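Salicylate 5-hydroxylase, large oxygenase component (Ralstonia sp., PDB 7C8Z) serves as the iron-containing oxygenase component of a multicomponent enzyme that hydroxylates salicylate at the 5-position to give gentisate, using a [2Fe-2S] cluster and a mononuclear iron. Local coordinates at residues P45-A48 and D53-K56; F83-T86 and R91-I94; P202-Y207 and V322-F327. All coordinates share one frame; numbering follows the deposited sequence.

Interaction 1. Residues P45-A48 and D53-K56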
loop_
_atom_site.group_PDB
_atom_site.type_symbol
_atom_site.label_atom_id
_atom_site.label_comp_id
_atom_site.label_asym_id
_atom_site.label_seq_id
_atom_site.Cartn_x
_atom_site.Cartn_y
_atom_site.Cartn_z
ATOM N N PRO A 45 2.151 11.998 -28.455
ATOM C CA PRO A 45 1.836 10.577 -28.290
ATOM C C PRO A 45 1.653 10.223 -26.824
ATOM O O PRO A 45 2.260 10.823 -25.933
ATOM C CB PRO A 45 3.059 9.871 -28.881
ATOM C CG PRO A 45 4.162 10.862 -28.745
ATOM C CD PRO A 45 3.523 12.206 -28.947
ATOM N N PHE A 46 0.805 9.222 -26.582
ATOM C CA PHE A 46 0.517 8.826 -25.208
ATOM C C PHE A 46 1.770 8.347 -24.487
ATOM O O PHE A 46 1.914 8.581 -23.281
ATOM C CB PHE A 46 -0.555 7.734 -25.187
ATOM C CG PHE A 46 -1.954 8.241 -25.412
ATOM C CD1 PHE A 46 -2.185 9.560 -25.769
ATOM C CD2 PHE A 46 -3.038 7.392 -25.268
ATOM C CE1 PHE A 46 -3.473 10.021 -25.979
ATOM C CE2 PHE A 46 -4.323 7.848 -25.477
ATOM C CZ PHE A 46 -4.541 9.164 -25.834
ATOM N N TRP A 47 2.698 7.706 -25.203
ATOM C CA TRP A 47 3.889 7.182 -24.545
ATOM C C TRP A 47 4.827 8.275 -24.043
ATOM O O TRP A 47 5.783 7.958 -23.328
ATOM C CB TRP A 47 4.644 6.214 -25.465
ATOM C CG TRP A 47 4.900 6.704 -26.852
ATOM C CD1 TRP A 47 4.171 6.419 -27.968
ATOM C CD2 TRP A 47 5.983 7.539 -27.283
ATOM N NE1 TRP A 47 4.723 7.033 -29.066
ATOM C CE2 TRP A 47 5.837 7.728 -28.672
ATOM C CE3 TRP A 47 7.057 8.151 -26.627
ATOM C CZ2 TRP A 47 6.724 8.503 -29.419
ATOM C CZ3 TRP A 47 7.934 8.919 -27.369
ATOM C CH2 TRP A 47 7.763 9.089 -28.752
ATOM N N ALA A 48 4.606 9.538 -24.419
ATOM C CA ALA A 48 5.354 10.629 -23.804
ATOM C C ALA A 48 5.064 10.753 -22.311
ATOM O O ALA A 48 5.856 11.363 -21.582
ATOM C CB ALA A 48 5.040 11.951 -24.506
ATOM N N ASP A 53 12.020 5.472 -19.124
ATOM C CA ASP A 53 13.292 5.949 -19.660
ATOM C C ASP A 53 13.185 7.413 -20.067
ATOM O O ASP A 53 14.088 8.217 -19.793
ATOM C CB ASP A 53 13.729 5.078 -20.840
ATOM C CG ASP A 53 12.689 5.007 -21.930
ATOM O OD1 ASP A 53 11.488 4.920 -21.608
ATOM O OD2 ASP A 53 13.070 5.035 -23.113
ATOM N N LEU A 54 12.075 7.777 -20.712
ATOM C CA LEU A 54 11.809 9.179 -21.002
ATOM C C LEU A 54 11.755 10.006 -19.724
ATOM O O LEU A 54 12.241 11.140 -19.698
ATOM C CB LEU A 54 10.504 9.316 -21.788
ATOM C CG LEU A 54 10.574 8.907 -23.262
ATOM C CD1 LEU A 54 9.275 9.225 -23.981
ATOM C CD2 LEU A 54 11.758 9.568 -23.958
ATOM N N TYR A 55 11.182 9.454 -18.646
ATOM C CA TYR A 55 11.080 10.217 -17.401
ATOM C C TYR A 55 12.448 10.464 -16.779
ATOM O O TYR A 55 12.721 11.560 -16.279
ATOM C CB TYR A 55 10.172 9.497 -16.405
ATOM C CG TYR A 55 10.249 10.087 -15.015
ATOM C CD1 TYR A 55 9.661 11.310 -14.729
ATOM C CD2 TYR A 55 10.918 9.426 -13.990
ATOM C CE1 TYR A 55 9.732 11.860 -13.462
ATOM C CE2 TYR A 55 10.996 9.969 -12.719
ATOM C CZ TYR A 55 10.398 11.185 -12.463
ATOM O OH TYR A 55 10.467 11.734 -11.209
ATOM N N LYS A 56 13.322 9.457 -16.799
ATOM C CA LYS A 56 14.673 9.635 -16.276
ATOM C C LYS A 56 15.462 10.614 -17.128
ATOM O O LYS A 56 16.266 11.401 -16.601
ATOM C CB LYS A 56 15.399 8.293 -16.183
ATOM C CG LYS A 56 14.853 7.429 -15.063
ATOM C CD LYS A 56 15.354 6.010 -15.160
ATOM C CE LYS A 56 16.839 5.959 -14.923
ATOM N NZ LYS A 56 17.480 4.928 -15.764
#
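Trp47 and Leu54 make a small, buried apolar contact between the loop leading into helix 52-63 and the start of that helix. One methyl does the touching: Leu54 CD1 reaches the six-membered part of the indole, 3.6 Å from Trp47 CE3 and nearly the same distance from CZ3. It arrives at the rim and close to the ring plane, so neither flat face of the indole is used here. Instead, one face is taken by Pro45, whose CG lies 3.5 Å above the Trp47 plane toward its border, proline offering a stiff aliphatic patch. With a chi1 of 49°, Trp47 carries its ring back over Pro45 while its benzo edge still points to the helix. The chain turns tightly from Pro45 to Ala48, where Ala48 N donates to Pro45 O at 3.1 Å. Ala48 meets the leucine with its backbone: its CA lies 4.2 Å from Leu54 CD1, while its methyl is turned away from the helix. A branched leucine suits the inward side of the helix, whereas Asp53 stays at the surface and forms a salt bridge with Arg51. Leu54 also packs on Trp436 and Met440, and Trp47 on Pro34 and the C-terminal Glu442, so the contact lies beside the C-terminal helix 427-440.

Interaction 2. Residues F83-T86 and R91-I94; sequences FKRT and RSVI
Thr86 and Val93 face each other in a beta hairpin of the Rieske domain, where strand 82-88 turns back into strand 91-97 within an antiparallel sheet. The two segments run at 172° to each other. Backbone bonding comes first: Thr86 and Val93 form a hydrogen-bonded pair, with Thr86 N to Val93 O and Val93 N to Thr86 O both 2.9 Å long and nearly straight. Arg85 and Ile94 form the adjoining non-hydrogen-bonded pair, their CA atoms 4.4 Å apart. Weaker CA-H...O contacts supplement the ladder, among them Ser92 CA to Thr86 O at 3.5 Å.

The face carrying Arg85 and Ile94 is mixed: Arg85 and Ser92 are its polar members. Arg85 extends through its aliphatic part and bends at chi3 (62°), passing Ser92 OG with its CD at 3.7 Å, while the guanidinium NE is hydrogen-bonded to the backbone carbonyl of Glu120. Ser92 OG is small enough to sit beside this chain, and has a weak hydrogen bond to Asn108.

Apolar contacts occupy both faces, and the beta-branched Ile94, Thr86 and Val93 are well suited to strands. Ile94, whose side chain is about 10 Å from those of Cys110 and Cys130 of the [2Fe-2S] cluster pocket, meets Phe83 at a slant, its CG2 3.9 Å from Phe83 CB. On the other face Thr86 and Val93 run alongside each other in the same sense, with Thr86 CG2 3.7 Å from Val93 CG2.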
loop_
_atom_site.group_PDB
_atom_site.type_symbol
_atom_site.label_atom_id
_atom_site.label_comp_id
_atom_site.label_asym_id
_atom_site.label_seq_id
_atom_site.Cartn_x
_atom_site.Cartn_y
_atom_site.Cartn_z
ATOM N N PHE A 83 16.647 26.434 8.126
ATOM C CA PHE A 83 16.699 25.568 6.961
ATOM C C PHE A 83 15.319 25.006 6.644
ATOM O O PHE A 83 14.481 24.815 7.536
ATOM C CB PHE A 83 17.703 24.414 7.163
ATOM C CG PHE A 83 17.211 23.324 8.086
ATOM C CD1 PHE A 83 16.428 22.280 7.605
ATOM C CD2 PHE A 83 17.558 23.328 9.426
ATOM C CE1 PHE A 83 15.984 21.283 8.445
ATOM C CE2 PHE A 83 17.125 22.327 10.268
ATOM C CZ PHE A 83 16.331 21.306 9.779
ATOM N N LYS A 84 15.109 24.741 5.355
ATOM C CA LYS A 84 13.940 24.039 4.845
ATOM C C LYS A 84 14.424 22.948 3.898
ATOM O O LYS A 84 15.189 23.228 2.968
ATOM C CB LYS A 84 12.984 24.996 4.126
ATOM C CG LYS A 84 11.716 24.335 3.619
ATOM C CD LYS A 84 11.086 25.131 2.479
ATOM C CE LYS A 84 10.212 24.240 1.605
ATOM N NZ LYS A 84 9.239 25.009 0.785
ATOM N N ARG A 85 14.024 21.705 4.160
ATOM C CA ARG A 85 14.328 20.615 3.244
ATOM C C ARG A 85 13.292 20.583 2.126
ATOM O O ARG A 85 12.089 20.716 2.372
ATOM C CB ARG A 85 14.365 19.277 3.988
ATOM C CG ARG A 85 14.543 18.052 3.083
ATOM C CD ARG A 85 14.777 16.766 3.871
ATOM N NE ARG A 85 13.651 16.432 4.745
ATOM C CZ ARG A 85 12.581 15.724 4.379
ATOM N NH1 ARG A 85 12.463 15.256 3.142
ATOM N NH2 ARG A 85 11.619 15.485 5.260
ATOM N N THR A 86 13.757 20.388 0.897
ATOM C CA THR A 86 12.876 20.335 -0.264
ATOM C C THR A 86 13.508 19.392 -1.283
ATOM O O THR A 86 14.429 18.636 -0.955
ATOM C CB THR A 86 12.631 21.753 -0.817
ATOM O OG1 THR A 86 11.648 21.707 -1.862
ATOM C CG2 THR A 86 13.923 22.346 -1.363
ATOM N N ARG A 91 15.733 14.529 -6.168
ATOM C CA ARG A 91 16.928 14.654 -5.345
ATOM C C ARG A 91 16.640 15.613 -4.198
ATOM O O ARG A 91 16.324 16.787 -4.429
ATOM C CB ARG A 91 18.116 15.129 -6.180
ATOM C CG ARG A 91 18.625 14.061 -7.122
ATOM C CD ARG A 91 19.577 14.616 -8.152
ATOM N NE ARG A 91 20.911 14.850 -7.619
ATOM C CZ ARG A 91 21.919 15.312 -8.347
ATOM N NH1 ARG A 91 21.733 15.585 -9.633
ATOM N NH2 ARG A 91 23.108 15.502 -7.796
ATOM N N SER A 92 16.730 15.100 -2.972
ATOM C CA SER A 92 16.507 15.919 -1.790
ATOM C C SER A 92 17.625 16.943 -1.628
ATOM O O SER A 92 18.811 16.609 -1.733
ATOM C CB SER A 92 16.426 15.030 -0.549
ATOM O OG SER A 92 15.704 15.669 0.490
ATOM N N VAL A 93 17.244 18.195 -1.365
ATOM C CA VAL A 93 18.188 19.271 -1.108
ATOM C C VAL A 93 17.727 20.034 0.128
ATOM O O VAL A 93 16.595 19.896 0.589
ATOM C CB VAL A 93 18.349 20.223 -2.312
ATOM C CG1 VAL A 93 19.043 19.510 -3.460
ATOM C CG2 VAL A 93 16.998 20.777 -2.742
ATOM N N ILE A 94 18.634 20.846 0.661
ATOM C CA ILE A 94 18.391 21.672 1.835
ATOM C C ILE A 94 18.695 23.117 1.470
ATOM O O ILE A 94 19.777 23.414 0.940
ATOM C CB ILE A 94 19.246 21.211 3.029
ATOM C CG1 ILE A 94 19.092 19.700 3.235
ATOM C CG2 ILE A 94 18.890 21.992 4.293
ATOM C CD1 ILE A 94 20.214 19.079 4.008
#

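Interaction 3. Residues P202-Y207 and V322-F327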
loop_
_atom_site.group_PDB
_atom_site.type_symbol
_atom_site.label_atom_id
_atom_site.label_comp_id
_atom_site.label_asym_id
_atom_site.label_seq_id
_atom_site.Cartn_x
_atom_site.Cartn_y
_atom_site.Cartn_z
ATOM N N PRO A 202 12.609 38.527 -20.599
ATOM C CA PRO A 202 12.070 39.808 -20.106
ATOM C C PRO A 202 10.580 39.762 -19.821
ATOM O O PRO A 202 10.134 40.262 -18.777
ATOM C CB PRO A 202 12.401 40.788 -21.241
ATOM C CG PRO A 202 13.447 40.105 -22.065
ATOM C CD PRO A 202 13.183 38.644 -21.949
ATOM N N THR A 203 9.796 39.141 -20.707
ATOM C CA THR A 203 8.344 39.196 -20.577
ATOM C C THR A 203 7.870 38.442 -19.343
ATOM O O THR A 203 7.069 38.960 -18.557
ATOM C CB THR A 203 7.679 38.615 -21.826
ATOM O OG1 THR A 203 8.214 39.234 -23.005
ATOM C CG2 THR A 203 6.171 38.821 -21.770
ATOM N N ILE A 204 8.356 37.215 -19.156
ATOM C CA ILE A 204 7.957 36.431 -17.997
ATOM C C ILE A 204 8.581 36.973 -16.716
ATOM O O ILE A 204 7.964 36.903 -15.643
ATOM C CB ILE A 204 8.274 34.947 -18.252
ATOM C CG1 ILE A 204 7.251 34.403 -19.239
ATOM C CG2 ILE A 204 8.224 34.136 -16.974
ATOM C CD1 ILE A 204 7.743 33.290 -20.069
ATOM N N LEU A 205 9.791 37.537 -16.789
ATOM C CA LEU A 205 10.353 38.138 -15.583
ATOM C C LEU A 205 9.549 39.359 -15.155
ATOM O O LEU A 205 9.502 39.674 -13.957
ATOM C CB LEU A 205 11.829 38.495 -15.777
ATOM C CG LEU A 205 12.454 39.034 -14.484
ATOM C CD1 LEU A 205 13.201 37.937 -13.744
ATOM C CD2 LEU A 205 13.365 40.229 -14.736
ATOM N N HIS A 206 8.882 40.037 -16.099
ATOM C CA HIS A 206 8.009 41.130 -15.696
ATOM C C HIS A 206 6.897 40.637 -14.770
ATOM O O HIS A 206 6.613 41.261 -13.743
ATOM C CB HIS A 206 7.399 41.810 -16.910
ATOM C CG HIS A 206 6.205 42.650 -16.567
ATOM N ND1 HIS A 206 6.316 43.909 -16.018
ATOM C CD2 HIS A 206 4.877 42.399 -16.661
ATOM C CE1 HIS A 206 5.109 44.406 -15.807
ATOM N NE2 HIS A 206 4.217 43.509 -16.187
ATOM N N TYR A 207 6.272 39.505 -15.095
ATOM C CA TYR A 207 5.185 39.017 -14.252
ATOM C C TYR A 207 5.709 38.372 -12.971
ATOM O O TYR A 207 5.086 38.503 -11.903
ATOM C CB TYR A 207 4.311 38.060 -15.061
ATOM C CG TYR A 207 3.651 38.777 -16.216
ATOM C CD1 TYR A 207 2.569 39.618 -16.005
ATOM C CD2 TYR A 207 4.142 38.653 -17.509
ATOM C CE1 TYR A 207 1.976 40.292 -17.052
ATOM C CE2 TYR A 207 3.555 39.325 -18.563
ATOM C CZ TYR A 207 2.472 40.145 -18.328
ATOM O OH TYR A 207 1.881 40.818 -19.374
ATOM N N VAL A 322 -2.970 36.338 -13.084
ATOM C CA VAL A 322 -1.809 35.891 -13.851
ATOM C C VAL A 322 -1.347 34.539 -13.316
ATOM O O VAL A 322 -1.011 34.409 -12.132
ATOM C CB VAL A 322 -0.645 36.903 -13.812
ATOM C CG1 VAL A 322 0.556 36.361 -14.575
ATOM C CG2 VAL A 322 -1.065 38.240 -14.393
ATOM N N MET A 323 -1.324 33.541 -14.194
ATOM C CA MET A 323 -0.803 32.210 -13.893
ATOM C C MET A 323 0.510 32.050 -14.646
ATOM O O MET A 323 0.516 32.026 -15.881
ATOM C CB MET A 323 -1.806 31.131 -14.290
ATOM C CG MET A 323 -3.092 31.177 -13.490
ATOM S SD MET A 323 -2.791 31.038 -11.719
ATOM C CE MET A 323 -2.170 29.361 -11.630
ATOM N N THR A 324 1.622 31.951 -13.919
ATOM C CA THR A 324 2.947 31.925 -14.528
ATOM C C THR A 324 3.592 30.565 -14.301
ATOM O O THR A 324 3.828 30.168 -13.157
ATOM C CB THR A 324 3.826 33.038 -13.960
ATOM O OG1 THR A 324 3.229 34.304 -14.254
ATOM C CG2 THR A 324 5.229 32.985 -14.564
ATOM N N THR A 325 3.855 29.846 -15.385
ATOM C CA THR A 325 4.544 28.564 -15.321
ATOM C C THR A 325 6.031 28.775 -15.577
ATOM O O THR A 325 6.416 29.243 -16.658
ATOM C CB THR A 325 3.963 27.577 -16.333
ATOM O OG1 THR A 325 3.743 28.237 -17.588
ATOM C CG2 THR A 325 2.652 27.008 -15.819
ATOM N N ILE A 326 6.856 28.449 -14.580
ATOM C CA ILE A 326 8.307 28.440 -14.724
ATOM C C ILE A 326 8.743 26.984 -14.835
ATOM O O ILE A 326 8.664 26.213 -13.865
ATOM C CB ILE A 326 9.008 29.160 -13.565
ATOM C CG1 ILE A 326 8.654 30.648 -13.585
ATOM C CG2 ILE A 326 10.519 28.982 -13.665
ATOM C CD1 ILE A 326 9.317 31.448 -12.492
ATOM N N PHE A 327 9.188 26.630 -16.039
ATOM C CA PHE A 327 9.524 25.260 -16.391
ATOM C C PHE A 327 10.839 24.848 -15.733
ATOM O O PHE A 327 11.799 25.622 -15.726
ATOM C CB PHE A 327 9.643 25.144 -17.913
ATOM C CG PHE A 327 9.277 23.792 -18.465
ATOM C CD1 PHE A 327 7.949 23.411 -18.585
ATOM C CD2 PHE A 327 10.262 22.914 -18.890
ATOM C CE1 PHE A 327 7.609 22.175 -19.109
ATOM C CE2 PHE A 327 9.933 21.677 -19.410
ATOM C CZ PHE A 327 8.603 21.307 -19.521
#
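Ile204 and Tyr207 look out from one side of helix 196-211 onto Thr324 and Val322 of strand 321-326, a helix-on-sheet contact in which the segment axes approach to 9.6 Å and cross at -124°. All four residues are buried. Ile204 and Tyr207 are spaced three apart, close to one helical turn, and so fall on the same side; Val322 and Thr324 alternate with Met323 and thus share a face of the strand.

At the packed side, two methyl groups meet between Ile204 and Thr324, CG2 to CG2 at 4.0 Å, the two side chains overlapping antiparallel to one another. In each residue the CB points to the other segment, and this branch, anti to the backbone N, is the one that meets its counterpart. Tyr207 lies roughly perpendicular to Val322: Val322 CG1 approaches Tyr207 CD1 to 4.1 Å, slanted to the ring. Thr324 OG1 is 4.0 Å from Tyr207 CB, a van der Waals contact with the aliphatic stem of the tyrosine.

Away from the strand, the helix is more exposed to solvent. Pro202 and His206 are exposed, and Thr203 and Leu205 partly so. His206 nevertheless covers a face of the Tyr207 ring, its CD2 3.5 Å above the ring's middle. On the far side of the strand, Met323 and Thr325 pack on helix 232-238, so the sheet here is sandwiched between two helices.

The interface is almost wholly aliphatic and aromatic carbon, the Thr324 hydroxyl adding just its touch on Tyr207, so shape and burial, rather than directional bonds, set the fit. Tyrosine suits this buried place because its OH still has a partner: it is hydrogen-bonded to Lys266 NZ.

Overall arrangement
The three contacts follow one another in series along the chain, and none touches another. Interaction 1 involves the start of helix 52-63, packed against the C-terminal helix 427-440. Interaction 2 lies in the Rieske domain, within the sheet that includes strands 82-88 and 91-97. Interaction 3 joins helix 196-211 to strand 321-326 in the other antiparallel sheet, that of the catalytic domain. Their centres are 24 to 27 Å apart, and interactions 2 and 3 lie on opposite sides of the chain's centre. The closest atoms, about 8 Å apart, belong to interactions 1 and 2. One contact thus lies where the N-terminal part meets the C-terminal helix, and the other two in the domains that hold the cluster and the mononuclear iron.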